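PDB 6Q4S: pentalenene synthase from Streptomyces chartreusis NRRL 3882, which probably converts (2E,6E)-farnesyl diphosphate, with the help of magnesium, into the bicyclic sesquiterpenol 7-epi-alpha-eudesmol through a 1,10-cyclisation. Local coordinates for residues L9-P14 and H303-N308; A95-E100 and P113-P118; I102-R107 and A122-W127. All coordinates share one frame; numbering follows the deposited sequence.

Contact 1 of 3, residues L9-P14 and H303-N308; sequences LPFDTP and HWINGN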
loop_
_atom_site.group_PDB
_atom_site.type_symbol
_atom_site.label_atom_id
_atom_site.label_comp_id
_atom_site.label_asym_id
_atom_site.label_seq_id
_atom_site.Cartn_x
_atom_site.Cartn_y
_atom_site.Cartn_z
ATOM N N LEU A 9 -9.533 -21.905 24.267
ATOM C CA LEU A 9 -8.987 -21.948 22.922
ATOM C C LEU A 9 -8.184 -23.222 22.755
ATOM O O LEU A 9 -7.548 -23.624 23.696
ATOM C CB LEU A 9 -8.087 -20.708 22.743
ATOM C CG LEU A 9 -8.808 -19.354 22.949
ATOM C CD1 LEU A 9 -7.890 -18.134 22.750
ATOM C CD2 LEU A 9 -9.983 -19.297 21.972
ATOM N N PRO A 10 -8.205 -23.865 21.573
ATOM C CA PRO A 10 -7.369 -25.046 21.331
ATOM C C PRO A 10 -5.958 -24.715 20.803
ATOM O O PRO A 10 -5.557 -25.248 19.779
ATOM C CB PRO A 10 -8.160 -25.783 20.237
ATOM C CG PRO A 10 -8.697 -24.665 19.412
ATOM C CD PRO A 10 -9.106 -23.616 20.428
ATOM N N PHE A 11 -5.239 -23.801 21.442
ATOM C CA PHE A 11 -3.870 -23.474 21.029
ATOM C C PHE A 11 -3.043 -23.589 22.275
ATOM O O PHE A 11 -3.548 -23.388 23.361
ATOM C CB PHE A 11 -3.748 -22.030 20.479
ATOM C CG PHE A 11 -4.731 -21.692 19.404
ATOM C CD1 PHE A 11 -4.673 -22.307 18.177
ATOM C CD2 PHE A 11 -5.727 -20.736 19.615
ATOM C CE1 PHE A 11 -5.598 -22.010 17.181
ATOM C CE2 PHE A 11 -6.635 -20.434 18.614
ATOM C CZ PHE A 11 -6.565 -21.073 17.386
ATOM N N ASP A 12 -1.777 -23.945 22.125
ATOM C CA ASP A 12 -0.791 -23.841 23.213
ATOM C C ASP A 12 0.356 -23.059 22.577
ATOM O O ASP A 12 0.865 -23.434 21.494
ATOM C CB ASP A 12 -0.354 -25.243 23.696
ATOM C CG ASP A 12 0.600 -25.190 24.872
ATOM O OD1 ASP A 12 0.471 -24.268 25.711
ATOM O OD2 ASP A 12 1.470 -26.087 24.972
ATOM N N THR A 13 0.754 -21.969 23.208
ATOM C CA THR A 13 1.482 -20.966 22.435
ATOM C C THR A 13 2.658 -20.445 23.259
ATOM O O THR A 13 2.476 -20.037 24.416
ATOM C CB THR A 13 0.366 -19.961 21.924
ATOM O OG1 THR A 13 0.249 -20.013 20.511
ATOM C CG2 THR A 13 0.433 -18.647 22.480
ATOM N N PRO A 14 3.894 -20.454 22.674
ATOM C CA PRO A 14 5.042 -19.954 23.449
ATOM C C PRO A 14 5.033 -18.456 23.780
ATOM O O PRO A 14 4.350 -17.659 23.144
ATOM C CB PRO A 14 6.262 -20.345 22.591
ATOM C CG PRO A 14 5.743 -20.731 21.243
ATOM C CD PRO A 14 4.290 -21.087 21.392
ATOM N N HIS A 303 -0.478 -17.389 17.335
ATOM C CA HIS A 303 0.137 -16.570 18.345
ATOM C C HIS A 303 -0.685 -15.340 18.629
ATOM O O HIS A 303 -0.699 -14.858 19.780
ATOM C CB HIS A 303 1.608 -16.175 17.989
ATOM C CG HIS A 303 2.515 -17.353 17.732
ATOM N ND1 HIS A 303 3.566 -17.315 16.838
ATOM C CD2 HIS A 303 2.513 -18.605 18.255
ATOM C CE1 HIS A 303 4.144 -18.500 16.794
ATOM N NE2 HIS A 303 3.511 -19.306 17.628
ATOM N N TRP A 304 -1.310 -14.779 17.573
ATOM C CA TRP A 304 -2.085 -13.586 17.781
ATOM C C TRP A 304 -3.415 -13.887 18.527
ATOM O O TRP A 304 -3.774 -13.186 19.473
ATOM C CB TRP A 304 -2.315 -12.829 16.462
ATOM C CG TRP A 304 -1.445 -11.696 16.464
ATOM C CD1 TRP A 304 -0.171 -11.581 15.853
ATOM C CD2 TRP A 304 -1.628 -10.522 17.227
ATOM N NE1 TRP A 304 0.390 -10.387 16.186
ATOM C CE2 TRP A 304 -0.461 -9.699 17.017
ATOM C CE3 TRP A 304 -2.660 -10.056 18.056
ATOM C CZ2 TRP A 304 -0.308 -8.463 17.607
ATOM C CZ3 TRP A 304 -2.507 -8.786 18.660
ATOM C CH2 TRP A 304 -1.327 -8.000 18.406
ATOM N N ILE A 305 -4.160 -14.855 18.034
ATOM C CA ILE A 305 -5.448 -15.192 18.666
ATOM C C ILE A 305 -5.217 -15.595 20.130
ATOM O O ILE A 305 -5.814 -14.986 21.043
ATOM C CB ILE A 305 -6.181 -16.329 17.934
ATOM C CG1 ILE A 305 -6.510 -15.937 16.516
ATOM C CG2 ILE A 305 -7.451 -16.684 18.732
ATOM C CD1 ILE A 305 -6.968 -17.095 15.630
ATOM N N ASN A 306 -4.249 -16.497 20.377
ATOM C CA ASN A 306 -4.028 -16.995 21.750
ATOM C C ASN A 306 -3.369 -16.018 22.664
ATOM O O ASN A 306 -3.823 -15.799 23.836
ATOM C CB ASN A 306 -3.284 -18.283 21.737
ATOM C CG ASN A 306 -3.551 -19.106 23.008
ATOM O OD1 ASN A 306 -4.705 -19.387 23.365
ATOM N ND2 ASN A 306 -2.481 -19.486 23.691
ATOM N N GLY A 307 -2.371 -15.320 22.117
ATOM C CA GLY A 307 -1.604 -14.390 22.901
ATOM C C GLY A 307 -2.384 -13.177 23.278
ATOM O O GLY A 307 -2.236 -12.605 24.378
ATOM N N ASN A 308 -3.191 -12.701 22.337
ATOM C CA ASN A 308 -4.047 -11.568 22.657
ATOM C C ASN A 308 -5.010 -11.952 23.807
ATOM O O ASN A 308 -5.188 -11.198 24.721
ATOM C CB ASN A 308 -4.872 -11.081 21.452
ATOM C CG ASN A 308 -5.728 -9.847 21.811
ATOM O OD1 ASN A 308 -5.218 -8.768 22.088
ATOM N ND2 ASN A 308 -7.004 -10.057 21.917
#

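Contact 2 of 3, residues A95-E100 and P113-P118; sequences AEVARE and PRVACP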
loop_
_atom_site.group_PDB
_atom_site.type_symbol
_atom_site.label_atom_id
_atom_site.label_comp_id
_atom_site.label_asym_id
_atom_site.label_seq_id
_atom_site.Cartn_x
_atom_site.Cartn_y
_atom_site.Cartn_z
ATOM N N ALA A 95 -6.008 12.725 11.217
ATOM C CA ALA A 95 -5.966 12.263 9.849
ATOM C C ALA A 95 -4.699 12.611 9.219
ATOM O O ALA A 95 -4.171 11.821 8.437
ATOM C CB ALA A 95 -7.112 12.858 9.009
ATOM N N GLU A 96 -4.231 13.834 9.476
ATOM C CA GLU A 96 -2.975 14.308 8.975
ATOM C C GLU A 96 -1.760 13.447 9.416
ATOM O O GLU A 96 -0.880 13.101 8.597
ATOM C CB GLU A 96 -2.780 15.798 9.308
ATOM C CG GLU A 96 -1.482 16.394 8.843
ATOM C CD GLU A 96 -1.292 17.926 9.073
ATOM O OE1 GLU A 96 -1.937 18.555 9.985
ATOM O OE2 GLU A 96 -0.435 18.476 8.319
ATOM N N VAL A 97 -1.736 13.091 10.702
ATOM C CA VAL A 97 -0.644 12.316 11.231
ATOM C C VAL A 97 -0.748 10.876 10.774
ATOM O O VAL A 97 0.266 10.314 10.371
ATOM C CB VAL A 97 -0.584 12.434 12.787
ATOM C CG1 VAL A 97 0.456 11.467 13.330
ATOM C CG2 VAL A 97 -0.256 13.885 13.143
ATOM N N ALA A 98 -1.964 10.334 10.743
ATOM C CA ALA A 98 -2.170 8.975 10.282
ATOM C C ALA A 98 -1.678 8.785 8.876
ATOM O O ALA A 98 -1.063 7.752 8.560
ATOM C CB ALA A 98 -3.618 8.543 10.332
ATOM N N ARG A 99 -1.961 9.755 8.018
ATOM C CA ARG A 99 -1.501 9.682 6.608
ATOM C C ARG A 99 -0.007 9.737 6.461
ATOM O O ARG A 99 0.517 9.144 5.534
ATOM C CB ARG A 99 -2.168 10.783 5.771
ATOM C CG ARG A 99 -3.641 10.453 5.635
ATOM C CD ARG A 99 -4.488 11.437 4.858
ATOM N NE ARG A 99 -5.879 10.956 4.790
ATOM C CZ ARG A 99 -6.790 11.415 3.918
ATOM N NH1 ARG A 99 -6.467 12.379 3.055
ATOM N NH2 ARG A 99 -7.999 10.909 3.911
ATOM N N GLU A 100 0.703 10.440 7.357
ATOM C CA GLU A 100 2.178 10.408 7.383
ATOM C C GLU A 100 2.623 9.022 7.779
ATOM O O GLU A 100 3.498 8.436 7.143
ATOM C CB GLU A 100 2.770 11.488 8.351
ATOM C CG GLU A 100 4.281 11.539 8.345
ATOM C CD GLU A 100 4.840 12.066 7.042
ATOM O OE1 GLU A 100 5.757 11.466 6.443
ATOM O OE2 GLU A 100 4.363 13.138 6.597
ATOM N N PRO A 113 10.067 12.106 7.707
ATOM C CA PRO A 113 8.669 12.402 7.492
ATOM C C PRO A 113 8.424 13.865 7.201
ATOM O O PRO A 113 9.086 14.720 7.749
ATOM C CB PRO A 113 8.038 12.056 8.816
ATOM C CG PRO A 113 9.117 12.296 9.810
ATOM C CD PRO A 113 10.347 11.801 9.124
ATOM N N ARG A 114 7.382 14.155 6.434
ATOM C CA ARG A 114 7.051 15.522 6.075
ATOM C C ARG A 114 6.384 16.259 7.233
ATOM O O ARG A 114 6.693 17.379 7.498
ATOM C CB ARG A 114 6.125 15.485 4.826
ATOM C CG ARG A 114 5.997 16.790 4.062
ATOM C CD ARG A 114 5.202 16.659 2.728
ATOM N NE ARG A 114 5.262 17.912 1.936
ATOM C CZ ARG A 114 4.666 19.065 2.250
ATOM N NH1 ARG A 114 3.845 19.163 3.286
ATOM N NH2 ARG A 114 4.856 20.155 1.478
ATOM N N VAL A 115 5.399 15.634 7.842
ATOM C CA VAL A 115 4.810 16.004 9.141
ATOM C C VAL A 115 5.743 15.397 10.250
ATOM O O VAL A 115 5.769 14.187 10.421
ATOM C CB VAL A 115 3.401 15.395 9.217
ATOM C CG1 VAL A 115 2.689 15.646 10.543
ATOM C CG2 VAL A 115 2.538 15.954 8.095
ATOM N N ALA A 116 6.540 16.235 10.909
ATOM C CA ALA A 116 7.490 15.819 11.978
ATOM C C ALA A 116 6.870 16.038 13.351
ATOM O O ALA A 116 6.593 17.164 13.759
ATOM C CB ALA A 116 8.786 16.619 11.883
ATOM N N CYS A 117 6.556 14.957 14.033
ATOM C CA CYS A 117 6.123 15.046 15.408
ATOM C C CYS A 117 6.687 13.798 16.051
ATOM O O CYS A 117 7.237 12.963 15.343
ATOM C CB CYS A 117 4.607 15.219 15.493
ATOM S SG CYS A 117 3.587 13.832 14.978
ATOM N N PRO A 118 6.606 13.673 17.383
ATOM C CA PRO A 118 7.263 12.514 17.982
ATOM C C PRO A 118 6.832 11.171 17.365
ATOM O O PRO A 118 7.686 10.332 17.050
ATOM C CB PRO A 118 6.830 12.613 19.467
ATOM C CG PRO A 118 6.656 14.076 19.685
ATOM C CD PRO A 118 6.096 14.613 18.397
#

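Contact 3 of 3, residues I102-R107 and A122-W127; sequences IVTPLR and AWAEVW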
loop_
_atom_site.group_PDB
_atom_site.type_symbol
_atom_site.label_atom_id
_atom_site.label_comp_id
_atom_site.label_asym_id
_atom_site.label_seq_id
_atom_site.Cartn_x
_atom_site.Cartn_y
_atom_site.Cartn_z
ATOM N N ILE A 102 0.979 6.343 7.130
ATOM C CA ILE A 102 0.656 5.510 5.998
ATOM C C ILE A 102 1.754 5.619 4.921
ATOM O O ILE A 102 2.129 4.617 4.315
ATOM C CB ILE A 102 -0.741 5.865 5.378
ATOM C CG1 ILE A 102 -1.818 5.442 6.359
ATOM C CG2 ILE A 102 -0.957 5.152 4.030
ATOM C CD1 ILE A 102 -3.220 5.945 6.042
ATOM N N VAL A 103 2.275 6.801 4.653
ATOM C CA VAL A 103 3.223 6.900 3.528
ATOM C C VAL A 103 4.631 6.486 3.898
ATOM O O VAL A 103 5.420 6.249 3.042
ATOM C CB VAL A 103 3.222 8.284 2.893
ATOM C CG1 VAL A 103 1.840 8.642 2.395
ATOM C CG2 VAL A 103 3.653 9.373 3.816
ATOM N N THR A 104 4.948 6.354 5.186
ATOM C CA THR A 104 6.335 6.063 5.622
ATOM C C THR A 104 6.789 4.744 5.036
ATOM O O THR A 104 7.900 4.660 4.506
ATOM C CB THR A 104 6.438 6.173 7.164
ATOM O OG1 THR A 104 6.401 7.556 7.522
ATOM C CG2 THR A 104 7.671 5.533 7.729
ATOM N N PRO A 105 5.923 3.709 5.023
ATOM C CA PRO A 105 6.383 2.494 4.351
ATOM C C PRO A 105 6.326 2.558 2.857
ATOM O O PRO A 105 6.757 1.622 2.216
ATOM C CB PRO A 105 5.414 1.423 4.824
ATOM C CG PRO A 105 4.812 1.980 6.083
ATOM C CD PRO A 105 4.748 3.453 5.860
ATOM N N LEU A 106 5.880 3.692 2.296
ATOM C CA LEU A 106 5.865 3.841 0.829
ATOM C C LEU A 106 6.991 4.741 0.317
ATOM O O LEU A 106 6.914 5.293 -0.773
ATOM C CB LEU A 106 4.484 4.413 0.422
ATOM C CG LEU A 106 3.347 3.419 0.747
ATOM C CD1 LEU A 106 2.006 4.113 0.527
ATOM C CD2 LEU A 106 3.465 2.117 -0.037
ATOM N N ARG A 107 8.032 4.903 1.112
ATOM C CA ARG A 107 9.165 5.768 0.740
ATOM C C ARG A 107 10.465 5.061 1.263
ATOM O O ARG A 107 10.371 4.187 2.127
ATOM C CB ARG A 107 8.868 7.161 1.327
ATOM C CG ARG A 107 9.759 7.655 2.398
ATOM C CD ARG A 107 9.179 8.388 3.566
ATOM N NE ARG A 107 8.367 9.527 3.337
ATOM C CZ ARG A 107 7.598 10.031 4.294
ATOM N NH1 ARG A 107 7.603 9.547 5.554
ATOM N NH2 ARG A 107 6.826 11.042 3.998
ATOM N N ALA A 122 9.284 8.568 15.350
ATOM C CA ALA A 122 9.402 7.249 15.941
ATOM C C ALA A 122 9.102 6.204 14.920
ATOM O O ALA A 122 9.854 5.234 14.775
ATOM C CB ALA A 122 8.510 7.092 17.143
ATOM N N TRP A 123 8.000 6.377 14.195
ATOM C CA TRP A 123 7.674 5.412 13.152
ATOM C C TRP A 123 8.669 5.396 12.021
ATOM O O TRP A 123 9.014 4.324 11.545
ATOM C CB TRP A 123 6.229 5.628 12.658
ATOM C CG TRP A 123 5.745 4.720 11.581
ATOM C CD1 TRP A 123 5.148 5.142 10.422
ATOM C CD2 TRP A 123 5.776 3.268 11.504
ATOM N NE1 TRP A 123 4.775 4.061 9.666
ATOM C CE2 TRP A 123 5.159 2.905 10.290
ATOM C CE3 TRP A 123 6.244 2.256 12.334
ATOM C CZ2 TRP A 123 5.021 1.563 9.863
ATOM C CZ3 TRP A 123 6.104 0.918 11.914
ATOM C CH2 TRP A 123 5.516 0.588 10.674
ATOM N N ALA A 124 9.161 6.534 11.556
ATOM C CA ALA A 124 10.190 6.438 10.519
ATOM C C ALA A 124 11.369 5.564 10.958
ATOM O O ALA A 124 11.953 4.799 10.133
ATOM C CB ALA A 124 10.669 7.792 10.075
ATOM N N GLU A 125 11.709 5.637 12.249
ATOM C CA GLU A 125 12.791 4.801 12.802
ATOM C C GLU A 125 12.434 3.341 12.812
ATOM O O GLU A 125 13.185 2.569 12.282
ATOM C CB GLU A 125 13.206 5.244 14.230
ATOM C CG GLU A 125 14.333 4.356 14.794
ATOM C CD GLU A 125 14.551 4.532 16.298
ATOM O OE1 GLU A 125 15.067 5.616 16.641
ATOM O OE2 GLU A 125 14.189 3.603 17.086
ATOM N N VAL A 126 11.253 3.011 13.346
ATOM C CA VAL A 126 10.818 1.644 13.517
ATOM C C VAL A 126 10.690 0.939 12.217
ATOM O O VAL A 126 11.062 -0.236 12.125
ATOM C CB VAL A 126 9.552 1.535 14.404
ATOM C CG1 VAL A 126 8.832 0.197 14.339
ATOM C CG2 VAL A 126 9.892 1.912 15.831
ATOM N N TRP A 127 10.164 1.626 11.207
ATOM C CA TRP A 127 9.939 1.001 9.899
ATOM C C TRP A 127 11.248 0.579 9.236
ATOM O O TRP A 127 11.329 -0.468 8.682
ATOM C CB TRP A 127 9.145 1.921 8.942
ATOM C CG TRP A 127 9.122 1.397 7.543
ATOM C CD1 TRP A 127 9.769 1.916 6.472
ATOM C CD2 TRP A 127 8.498 0.202 7.088
ATOM N NE1 TRP A 127 9.576 1.141 5.362
ATOM C CE2 TRP A 127 8.786 0.077 5.711
ATOM C CE3 TRP A 127 7.739 -0.785 7.703
ATOM C CZ2 TRP A 127 8.317 -0.967 4.943
ATOM C CZ3 TRP A 127 7.306 -1.835 6.936
ATOM C CH2 TRP A 127 7.554 -1.891 5.561
HETATM O O HOH W 1 10.296 1.691 2.687
#

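Contact 1 of 3, residues L9-P14 and H303-N308
Asn306 lays its side-chain amide along the inner side of residues 9-14, touching Leu9, Phe11 and Thr13 in turn. These residues belong to the N-terminal loop of the all-helical terpene synthase fold, which runs here across helix 288-313, the last helix modelled. Every second side chain of the loop starts toward the helix, while Pro10 and Asp12 start away from it.

At one end of the amide, Asn306 OD1 lies 3.5 Å from Leu9 CD1; at the other, Asn306 ND2 is 3.3 Å from Thr13 CG2, a close meeting of a polar group and a methyl. Between the two ends, Phe11 CB sits 3.9 Å from Asn306 CG. The amide reaches the loop because CG of Asn306 is anti to the backbone N (chi1 -156°), and its plane is turned 67° from that of the Phe11 ring. Beside the amide are purely apolar contacts: Phe11 CE2 rests 3.8 Å from Ile305 CG2, and Leu9 CD1 approaches the same methyl at 4.3 Å. Toward the end of the segment the loop meets His303. Thr13 OG1 lies in the plane of the imidazole at its edge, 3.5 Å from His303 CD2, and Pro14 CD comes within 4.2 Å of His303 NE2. The interface thus depends on fit and on van der Waals contact with an amide, and it buries 389 Å² in all.

Farther out, Leu9 also leans on Leu267, and Phe11 on Tyr270 and Gln274, all of helix 252-284, so the loop lies against two helices at once. Ile305 also packs on Ala215 and Ile219 of helix 206-228. Two residues on from Asn306, Asn308 ND2 is hydrogen-bonded to OD1 of Asn223, a probable magnesium ligand.

Contact 2 of 3, residues A95-E100 and P113-P118
The carboxylate of Glu100, on helix 90-103, holds the backbone of the loop that leads into helix 118-131, tying these two parts of the all-helical terpene synthase fold together at the dimer interface. Two amides of consecutive residues donate to it: Val115 N to OE2 of Glu100 at 3.0 Å, almost straight at 174° and arriving from above the carboxylate plane, and Arg114 N to Glu100 OE1 at 3.1 Å, a weak bond, bent to 149°. Glu100 CG is anti to the backbone N and the chain bends at chi2 (69°), which brings the carboxylate to the loop.

Salt bridges converge on the same group. Arg107 NH2 pairs with Glu100 OE1, and Arg99 NH1 of the second subunit pairs with OE2. Arg114 turns its guanidinium away to Asp92 and Asp158 of the second subunit, and Glu96 pairs with Arg93 on its own helix.

Apolar contacts are looser. Val97 CG2 stands 4.3 Å from Val115 CG1, and Val97 CG1 the same distance from SG of Cys117, the N-cap residue of helix 118-131.

A glutamine in place of Glu100 would probably leave Arg107 and the neighbouring subunit's Arg99 without their counter-charge and hold the two loop amides less firmly. With two arginines and two N-H groups around it, the buried carboxylate is likely to stay ionised, and it links the helix, the loop and the dimer partner through one charge.

Contact 3 of 3, residues I102-R107 and A122-W127
A single water joins the two segments, donating to Arg107 O at 2.6 Å and accepting from Trp127 NE1 at 2.8 Å. It lies at the indole edge, in the ring plane and in line with the N-H, and the turn that ends the first segment is tied to helix 118-131 by this one bridge.

The rest is packing of Thr104 and Pro105 against two tryptophans one helical turn apart. Pro105 CB sits over the centre of the six-membered ring of Trp127, 3.8 Å from the centroid and 14° off the normal, a CH-pi contact. Pro105 CA continues over the same face, 3.6 Å from Trp127 NE1. Farther round the proline ring, Pro105 CG lies 3.8 Å from Trp123 CZ2. Thr104 fills the place beside it: its CB lies 3.7 Å from Trp123 CD1, and CG2, anti to the backbone N, extends to 3.9 Å from Ala124 CA. Both tryptophans carry CG anti to their own N (chi1 180° for Trp123 and 170° for Trp127), which brings both indoles out toward the proline.

The polar ends here are served from the helix that precedes the turn: Trp123 NE1 is hydrogen-bonded to Leu101 O, and Thr104 OG1 to Glu100 O. Beyond, the Trp123 ring meets those of Trp72 and Trp146, and Trp127 meets Phe142, while Leu106 packs on Ile102 of the second subunit.

The contact therefore packs the turn at the end of helix 90-103 against helix 118-131, inside an aromatic cluster. Its chemistry is that of a buried interface, in which aliphatic carbon lies against indole, and each indole N-H finds an acceptor, a backbone carbonyl for Trp123 and a water for Trp127.

Contacts 2 and 3 are neighbours, with centres 10 Å apart; contact 1 lies on the opposite side of the chain's centre, 34 Å and 29 Å away between centres, and its long chain loop encloses both. Contacts 2 and 3 share helix 90-103, alternate along the chain and are joined directly by a salt bridge and by the packing of Pro113 on Ala124. Contact 3 is the buried one, made of indole and proline, whereas contacts 1 and 2 are partly buried. Contact 2 relies on charge, and like contact 3 it touches the second subunit. Contact 1 is touched by no other chain of the assembly and holds the N-terminal loop by van der Waals fit.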